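Local coordinates for protein FOKI restriction endonuclease (Planomicrobium okeanokoites, PDB 2FOK) that cuts DNA as a type IIS restriction endonuclease, probably recognising its site through helix-turn-helix-like domains and cleaving with a separate PD-(D/E)XK nuclease domain, at residues 168-173 with 273-278; 489-492 with 498-501; 402-407 with 550-555. All coordinates share one frame; numbering follows the deposited sequence.

Interaction 1: 168-173 with 273-278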
loop_
_atom_site.group_PDB
_atom_site.type_symbol
_atom_site.label_atom_id
_atom_site.label_comp_id
_atom_site.label_asym_id
_atom_site.label_seq_id
_atom_site.Cartn_x
_atom_site.Cartn_y
_atom_site.Cartn_z
ATOM N N LEU A 168 -11.958 -4.252 11.635
ATOM C CA LEU A 168 -12.729 -3.818 10.470
ATOM C C LEU A 168 -13.862 -4.767 10.086
ATOM O O LEU A 168 -14.721 -4.413 9.288
ATOM C CB LEU A 168 -11.798 -3.637 9.267
ATOM C CG LEU A 168 -10.746 -2.535 9.398
ATOM C CD1 LEU A 168 -9.756 -2.607 8.254
ATOM C CD2 LEU A 168 -11.444 -1.203 9.401
ATOM N N LEU A 169 -13.860 -5.968 10.650
ATOM C CA LEU A 169 -14.892 -6.950 10.333
ATOM C C LEU A 169 -15.768 -7.250 11.555
ATOM O O LEU A 169 -16.709 -8.039 11.480
ATOM C CB LEU A 169 -14.233 -8.247 9.844
ATOM C CG LEU A 169 -13.427 -8.245 8.543
ATOM C CD1 LEU A 169 -12.716 -9.574 8.380
ATOM C CD2 LEU A 169 -14.349 -8.020 7.359
ATOM N N GLU A 170 -15.462 -6.589 12.668
ATOM C CA GLU A 170 -16.163 -6.807 13.928
ATOM C C GLU A 170 -17.690 -6.743 13.914
ATOM O O GLU A 170 -18.340 -7.428 14.715
ATOM C CB GLU A 170 -15.610 -5.858 15.002
ATOM C CG GLU A 170 -15.871 -4.388 14.768
ATOM C CD GLU A 170 -15.258 -3.520 15.854
ATOM O OE1 GLU A 170 -14.519 -4.061 16.710
ATOM O OE2 GLU A 170 -15.513 -2.298 15.857
ATOM N N ASP A 171 -18.264 -5.949 13.009
ATOM C CA ASP A 171 -19.721 -5.810 12.929
ATOM C C ASP A 171 -20.403 -6.843 12.049
ATOM O O ASP A 171 -21.610 -6.759 11.809
ATOM C CB ASP A 171 -20.092 -4.413 12.434
ATOM C CG ASP A 171 -19.923 -3.368 13.499
ATOM O OD1 ASP A 171 -19.900 -3.765 14.678
ATOM O OD2 ASP A 171 -19.810 -2.163 13.167
ATOM N N GLY A 172 -19.636 -7.818 11.573
ATOM C CA GLY A 172 -20.208 -8.848 10.728
ATOM C C GLY A 172 -20.193 -8.474 9.262
ATOM O O GLY A 172 -20.776 -9.176 8.437
ATOM N N GLN A 173 -19.530 -7.365 8.945
ATOM C CA GLN A 173 -19.418 -6.880 7.570
ATOM C C GLN A 173 -18.740 -7.914 6.668
ATOM O O GLN A 173 -17.955 -8.743 7.138
ATOM C CB GLN A 173 -18.596 -5.574 7.520
ATOM C CG GLN A 173 -19.018 -4.480 8.507
ATOM C CD GLN A 173 -18.176 -4.486 9.775
ATOM O OE1 GLN A 173 -17.758 -5.539 10.242
ATOM N NE2 GLN A 173 -17.928 -3.308 10.336
ATOM N N LYS A 273 -13.768 -13.453 19.685
ATOM C CA LYS A 273 -13.255 -13.761 21.019
ATOM C C LYS A 273 -11.831 -13.221 21.125
ATOM O O LYS A 273 -11.433 -12.667 22.148
ATOM C CB LYS A 273 -13.214 -15.276 21.245
ATOM C CG LYS A 273 -14.549 -15.927 21.550
ATOM C CD LYS A 273 -14.369 -17.424 21.788
ATOM C CE LYS A 273 -15.697 -18.167 21.707
ATOM N NZ LYS A 273 -15.614 -19.301 20.754
ATOM N N VAL A 274 -11.074 -13.408 20.050
ATOM C CA VAL A 274 -9.689 -12.965 19.968
ATOM C C VAL A 274 -9.671 -11.440 19.974
ATOM O O VAL A 274 -8.835 -10.829 20.630
ATOM C CB VAL A 274 -9.025 -13.520 18.666
ATOM C CG1 VAL A 274 -7.831 -12.683 18.261
ATOM C CG2 VAL A 274 -8.617 -14.978 18.872
ATOM N N LEU A 275 -10.611 -10.830 19.259
ATOM C CA LEU A 275 -10.690 -9.373 19.191
ATOM C C LEU A 275 -11.167 -8.808 20.520
ATOM O O LEU A 275 -10.624 -7.820 21.020
ATOM C CB LEU A 275 -11.657 -8.938 18.076
ATOM C CG LEU A 275 -11.516 -7.571 17.386
ATOM C CD1 LEU A 275 -12.848 -6.846 17.444
ATOM C CD2 LEU A 275 -10.443 -6.736 18.030
ATOM N N ARG A 276 -12.191 -9.436 21.084
ATOM C CA ARG A 276 -12.745 -8.999 22.357
ATOM C C ARG A 276 -11.640 -8.931 23.417
ATOM O O ARG A 276 -11.518 -7.938 24.135
ATOM C CB ARG A 276 -13.852 -9.968 22.798
ATOM C CG ARG A 276 -15.084 -9.301 23.390
ATOM C CD ARG A 276 -16.253 -9.280 22.406
ATOM N NE ARG A 276 -15.921 -8.584 21.166
ATOM C CZ ARG A 276 -15.373 -7.372 21.111
ATOM N NH1 ARG A 276 -15.091 -6.714 22.230
ATOM N NH2 ARG A 276 -15.093 -6.818 19.936
ATOM N N ARG A 277 -10.832 -9.986 23.501
ATOM C CA ARG A 277 -9.737 -10.031 24.463
ATOM C C ARG A 277 -8.627 -9.028 24.116
ATOM O O ARG A 277 -7.950 -8.518 25.008
ATOM C CB ARG A 277 -9.153 -11.453 24.537
ATOM C CG ARG A 277 -7.623 -11.499 24.710
ATOM C CD ARG A 277 -7.106 -12.856 25.171
ATOM N NE ARG A 277 -5.965 -12.702 26.070
ATOM C CZ ARG A 277 -4.913 -13.513 26.109
ATOM N NH1 ARG A 277 -4.845 -14.560 25.292
ATOM N NH2 ARG A 277 -3.915 -13.269 26.950
ATOM N N ALA A 278 -8.441 -8.751 22.826
ATOM C CA ALA A 278 -7.410 -7.810 22.375
ATOM C C ALA A 278 -7.816 -6.372 22.659
ATOM O O ALA A 278 -6.982 -5.451 22.679
ATOM C CB ALA A 278 -7.157 -7.985 20.876
#

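Interaction 2: 489-492 with 498-501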
loop_
_atom_site.group_PDB
_atom_site.type_symbol
_atom_site.label_atom_id
_atom_site.label_comp_id
_atom_site.label_asym_id
_atom_site.label_seq_id
_atom_site.Cartn_x
_atom_site.Cartn_y
_atom_site.Cartn_z
ATOM N N VAL A 489 -8.962 12.172 -28.753
ATOM C CA VAL A 489 -9.669 13.394 -29.132
ATOM C C VAL A 489 -10.396 13.263 -30.480
ATOM O O VAL A 489 -11.510 13.760 -30.629
ATOM C CB VAL A 489 -8.684 14.595 -29.226
ATOM C CG1 VAL A 489 -9.406 15.838 -29.713
ATOM C CG2 VAL A 489 -8.026 14.846 -27.888
ATOM N N GLU A 490 -9.767 12.592 -31.448
ATOM C CA GLU A 490 -10.331 12.411 -32.795
ATOM C C GLU A 490 -11.373 11.311 -32.876
ATOM O O GLU A 490 -12.306 11.371 -33.683
ATOM C CB GLU A 490 -9.203 12.127 -33.811
ATOM C CG GLU A 490 -8.149 13.233 -33.892
ATOM C CD GLU A 490 -7.184 13.063 -35.062
ATOM O OE1 GLU A 490 -6.882 11.908 -35.424
ATOM O OE2 GLU A 490 -6.720 14.083 -35.619
ATOM N N GLU A 491 -11.204 10.295 -32.040
ATOM C CA GLU A 491 -12.128 9.175 -31.988
ATOM C C GLU A 491 -13.460 9.634 -31.387
ATOM O O GLU A 491 -14.506 9.035 -31.636
ATOM C CB GLU A 491 -11.532 8.062 -31.137
ATOM C CG GLU A 491 -10.699 7.062 -31.903
ATOM C CD GLU A 491 -10.167 5.992 -30.993
ATOM O OE1 GLU A 491 -10.538 6.015 -29.794
ATOM O OE2 GLU A 491 -9.385 5.134 -31.461
ATOM N N ASN A 492 -13.389 10.697 -30.584
ATOM C CA ASN A 492 -14.545 11.311 -29.928
ATOM C C ASN A 492 -15.160 12.300 -30.915
ATOM O O ASN A 492 -16.242 12.845 -30.690
ATOM C CB ASN A 492 -14.105 12.072 -28.673
ATOM C CG ASN A 492 -15.278 12.522 -27.823
ATOM O OD1 ASN A 492 -16.142 11.725 -27.470
ATOM N ND2 ASN A 492 -15.313 13.806 -27.493
ATOM N N HIS A 498 -16.105 0.962 -35.960
ATOM C CA HIS A 498 -15.211 0.019 -36.616
ATOM C C HIS A 498 -13.785 0.351 -36.213
ATOM O O HIS A 498 -12.976 -0.544 -35.946
ATOM C CB HIS A 498 -15.396 0.092 -38.132
ATOM C CG HIS A 498 -16.718 -0.441 -38.595
ATOM N ND1 HIS A 498 -17.259 -0.137 -39.824
ATOM C CD2 HIS A 498 -17.609 -1.260 -37.984
ATOM C CE1 HIS A 498 -18.425 -0.745 -39.952
ATOM N NE2 HIS A 498 -18.661 -1.433 -38.850
ATOM N N ILE A 499 -13.495 1.648 -36.151
ATOM C CA ILE A 499 -12.184 2.133 -35.748
ATOM C C ILE A 499 -11.961 1.729 -34.286
ATOM O O ILE A 499 -10.887 1.250 -33.911
ATOM C CB ILE A 499 -12.109 3.662 -35.879
ATOM C CG1 ILE A 499 -12.177 4.058 -37.357
ATOM C CG2 ILE A 499 -10.846 4.171 -35.220
ATOM C CD1 ILE A 499 -11.064 3.456 -38.212
ATOM N N ASN A 500 -12.979 1.941 -33.457
ATOM C CA ASN A 500 -12.899 1.549 -32.053
ATOM C C ASN A 500 -14.222 0.920 -31.614
ATOM O O ASN A 500 -15.186 1.619 -31.286
ATOM C CB ASN A 500 -12.561 2.743 -31.156
ATOM C CG ASN A 500 -12.012 2.312 -29.812
ATOM O OD1 ASN A 500 -12.247 1.196 -29.351
ATOM N ND2 ASN A 500 -11.276 3.200 -29.174
ATOM N N PRO A 501 -14.291 -0.420 -31.645
ATOM C CA PRO A 501 -15.482 -1.176 -31.252
ATOM C C PRO A 501 -15.995 -0.965 -29.825
ATOM O O PRO A 501 -17.147 -1.304 -29.533
ATOM C CB PRO A 501 -15.088 -2.634 -31.495
ATOM C CG PRO A 501 -13.616 -2.635 -31.571
ATOM C CD PRO A 501 -13.224 -1.304 -32.136
#

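Interaction 3: 402-407 with 550-555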
loop_
_atom_site.group_PDB
_atom_site.type_symbol
_atom_site.label_atom_id
_atom_site.label_comp_id
_atom_site.label_asym_id
_atom_site.label_seq_id
_atom_site.Cartn_x
_atom_site.Cartn_y
_atom_site.Cartn_z
ATOM N N LYS A 402 -7.268 22.978 3.675
ATOM C CA LYS A 402 -8.208 22.642 4.743
ATOM C C LYS A 402 -9.434 21.852 4.307
ATOM O O LYS A 402 -10.273 21.512 5.133
ATOM C CB LYS A 402 -8.657 23.927 5.449
ATOM N N TYR A 403 -9.553 21.559 3.019
ATOM C CA TYR A 403 -10.712 20.814 2.541
ATOM C C TYR A 403 -10.342 19.534 1.811
ATOM O O TYR A 403 -11.159 18.629 1.676
ATOM C CB TYR A 403 -11.561 21.710 1.638
ATOM C CG TYR A 403 -11.946 23.010 2.301
ATOM C CD1 TYR A 403 -12.606 23.015 3.529
ATOM C CD2 TYR A 403 -11.600 24.236 1.733
ATOM C CE1 TYR A 403 -12.906 24.206 4.180
ATOM C CE2 TYR A 403 -11.899 25.437 2.377
ATOM C CZ TYR A 403 -12.548 25.408 3.597
ATOM O OH TYR A 403 -12.837 26.579 4.246
ATOM N N VAL A 404 -9.096 19.463 1.362
ATOM C CA VAL A 404 -8.582 18.314 0.614
ATOM C C VAL A 404 -8.214 17.130 1.500
ATOM O O VAL A 404 -7.297 17.224 2.321
ATOM C CB VAL A 404 -7.313 18.716 -0.211
ATOM C CG1 VAL A 404 -6.610 17.475 -0.747
ATOM C CG2 VAL A 404 -7.703 19.648 -1.362
ATOM N N PRO A 405 -8.922 15.994 1.345
ATOM C CA PRO A 405 -8.583 14.833 2.176
ATOM C C PRO A 405 -7.084 14.619 2.006
ATOM O O PRO A 405 -6.625 14.321 0.906
ATOM C CB PRO A 405 -9.399 13.699 1.567
ATOM C CG PRO A 405 -10.553 14.386 0.887
ATOM C CD PRO A 405 -10.041 15.719 0.423
ATOM N N HIS A 406 -6.343 14.789 3.102
ATOM C CA HIS A 406 -4.883 14.674 3.136
ATOM C C HIS A 406 -4.275 13.536 2.326
ATOM O O HIS A 406 -3.173 13.658 1.793
ATOM C CB HIS A 406 -4.415 14.588 4.591
ATOM C CG HIS A 406 -4.389 15.914 5.289
ATOM N ND1 HIS A 406 -4.165 16.038 6.644
ATOM C CD2 HIS A 406 -4.551 17.173 4.818
ATOM C CE1 HIS A 406 -4.191 17.317 6.975
ATOM N NE2 HIS A 406 -4.424 18.028 5.885
ATOM N N GLU A 407 -4.997 12.431 2.237
ATOM C CA GLU A 407 -4.544 11.275 1.479
ATOM C C GLU A 407 -4.152 11.625 0.038
ATOM O O GLU A 407 -3.252 11.008 -0.534
ATOM C CB GLU A 407 -5.654 10.226 1.459
ATOM C CG GLU A 407 -6.916 10.693 0.742
ATOM C CD GLU A 407 -7.790 9.538 0.293
ATOM O OE1 GLU A 407 -7.392 8.820 -0.649
ATOM O OE2 GLU A 407 -8.875 9.350 0.891
ATOM N N GLU A 550 -1.106 21.409 -8.465
ATOM C CA GLU A 550 -2.099 22.389 -8.891
ATOM C C GLU A 550 -3.464 21.695 -8.946
ATOM O O GLU A 550 -4.496 22.343 -8.827
ATOM C CB GLU A 550 -1.736 22.977 -10.258
ATOM C CG GLU A 550 -0.533 23.928 -10.240
ATOM C CD GLU A 550 -0.848 25.282 -9.609
ATOM O OE1 GLU A 550 -2.029 25.527 -9.289
ATOM O OE2 GLU A 550 0.086 26.104 -9.432
ATOM N N LEU A 551 -3.461 20.374 -9.126
ATOM C CA LEU A 551 -4.698 19.591 -9.150
ATOM C C LEU A 551 -5.326 19.775 -7.777
ATOM O O LEU A 551 -6.495 20.136 -7.656
ATOM C CB LEU A 551 -4.389 18.102 -9.352
ATOM C CG LEU A 551 -5.351 17.096 -10.019
ATOM C CD1 LEU A 551 -4.919 15.707 -9.630
ATOM C CD2 LEU A 551 -6.782 17.304 -9.602
ATOM N N LEU A 552 -4.513 19.515 -6.754
ATOM C CA LEU A 552 -4.893 19.625 -5.350
ATOM C C LEU A 552 -5.262 21.066 -4.981
ATOM O O LEU A 552 -6.260 21.308 -4.306
ATOM C CB LEU A 552 -3.730 19.150 -4.464
ATOM C CG LEU A 552 -3.180 17.754 -4.762
ATOM C CD1 LEU A 552 -1.972 17.469 -3.890
ATOM C CD2 LEU A 552 -4.259 16.712 -4.501
ATOM N N ILE A 553 -4.448 22.017 -5.426
ATOM C CA ILE A 553 -4.693 23.422 -5.147
ATOM C C ILE A 553 -6.029 23.838 -5.733
ATOM O O ILE A 553 -6.801 24.551 -5.093
ATOM C CB ILE A 553 -3.593 24.314 -5.759
ATOM C CG1 ILE A 553 -2.352 24.303 -4.865
ATOM C CG2 ILE A 553 -4.112 25.737 -5.939
ATOM C CD1 ILE A 553 -1.206 25.189 -5.377
ATOM N N GLY A 554 -6.297 23.383 -6.951
ATOM C CA GLY A 554 -7.545 23.716 -7.616
ATOM C C GLY A 554 -8.739 23.014 -7.007
ATOM O O GLY A 554 -9.858 23.492 -7.126
ATOM N N GLY A 555 -8.509 21.872 -6.365
ATOM C CA GLY A 555 -9.601 21.147 -5.741
ATOM C C GLY A 555 -9.972 21.754 -4.401
ATOM O O GLY A 555 -11.111 21.662 -3.962
#

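Interaction 1: 168-173 with 273-278
Glu170 and Leu275 have the closest CA atoms across this contact, 8.0 Å apart. Segment 168-173 leaves helix 160-169 and folds into a type I beta turn from Leu169 to Gly172. Gly172 N closes the turn on Leu169 O at 2.9 Å. At the backbone angles of Gly172 a side chain would press on the carbonyl O of Asp171, which favours glycine. Segment 273-278 is plain helix.

Few atoms meet, and only 79 Å² is buried. Glu170 sits at the second position of the turn and directs its CB toward the helix. The turn at this CB (chi1 66°) and the extended chain beyond it bring the carboxylate to the leucine. The two side chains run roughly perpendicular to each other. One methyl of the leucine does the touching: Leu275 CD1 is 3.3 Å from Glu170 OE1 and 3.8 Å from Glu170 CB. Arg276 brings its guanidinium up beside them. Arg276 NH2 stays 4.3 Å from Glu170 OE1, which lies at the guanidinium edge near its plane. This is too long for a salt bridge, but the opposite charges probably attract. The same OE1 forms a salt bridge with Lys279 at the end of helix 269-279.

Both segments belong to the second recognition subdomain, a family of the helix-turn-helix clan. Leu275 also packs on Leu166 and Thr167 of helix 160-169. Val274, one residue back, touches Leu166 and reaches Ile153 and Ser157 of helix 146-157. Helix 269-279, which follows strand 258-267, is thus laid against both of those helices.

Interaction 2: 489-492 with 498-501
Glu491 reaches from helix 479-494 to Asn500 and Ile499 in the loop that follows it. Its CB already points toward that loop. From CG onward the chain is extended (chi2 -179°), which carries the carboxylate out to the asparagine. There Glu491 CD lies 4.0 Å from Asn500 CB, and the carboxylate and amide planes are turned 71° apart. Glu491 OE1 accepts a hydrogen bond of 3.0 Å from Asn500 ND2, with an N-H...O angle of 161°. The oxygen lies in the plane of the amide. The amide nitrogen, however, comes from above the carboxylate plane.

Helix 479-494 is the connection in a beta-alpha-beta crossover between the parallel strands 463-469 and 515-521 of the cleavage domain, which is of the PD-(D/E)XK superfamily. The contact ties the C-terminal part of this helix to the chain returning toward strand 515-521. Trp504 NE1 also bonds OE1, so two N-H groups grip this buried oxygen.

The other oxygen, Glu491 OE2, has Ile499 CG2 at 4.1 Å and forms a salt bridge with Arg447. With an alanine in place of Glu491, Asn500 ND2 and Trp504 NE1 would probably lose an acceptor and Arg447 its carboxylate mate. Arg447 also serves the loop directly: its NH2 bonds Ile499 O, and its own carbonyl O accepts a second bond from Asn500 ND2.

Interaction 3: 402-407 with 550-555
Val404 lies against the helix turn between Leu552 and Gly555, and Tyr403 comes just before it in the chain. The backbone N of Tyr403 is hydrogen-bonded to Glu556 OE1, one residue past the helical segment, and its ring touches Lys559 and Ala560 further along the same helix.

Val404 comes next and carries the contact. Val404 CA is 7.0 Å from Gly555 CA. With CG1 anti to the backbone N (chi1 168°), the valine turns CG2 onto the helix backbone and CG1 toward the leucine. Val404 CG2 rests 3.7 Å from Leu552 O and 4.3 Å from Gly555 C. The other branch, Val404 CG1, reaches Leu552 CD2 at 4.5 Å, a looser apolar touch.

Helix 548-560 follows strand 542-547 of the mixed central sheet in the PD-(D/E)XK cleavage domain. Here it is joined to the loop between helices 389-398 and 411-414. Phe431 of helix 421-436 packs on both Val404 and Leu552, so three parts of the domain meet at this buried point.

Further along, His406 NE2 is hydrogen-bonded to Arg398 O, at the end of helix 389-398.

Overall arrangement
Interaction 1 belongs to the recognition half of the chain, while interactions 2 and 3 both lie in the cleavage domain. Interaction 1 comes earlier in the chain; both segments of interaction 2 lie between those of interaction 3. None of the three touches another. Interactions 1 and 3 come nearest, about 14 Å between nearest atoms, although their centres are about 34 Å apart. Interactions 2 and 3 are about 18 Å apart at their nearest atoms. Interactions 1 and 2 are farthest apart, about 51 Å between centres and about 37 Å between nearest atoms. Interaction 2 is the most peripheral, its centre about 35 Å from the centre of the chain, against about 21 Å for interaction 3.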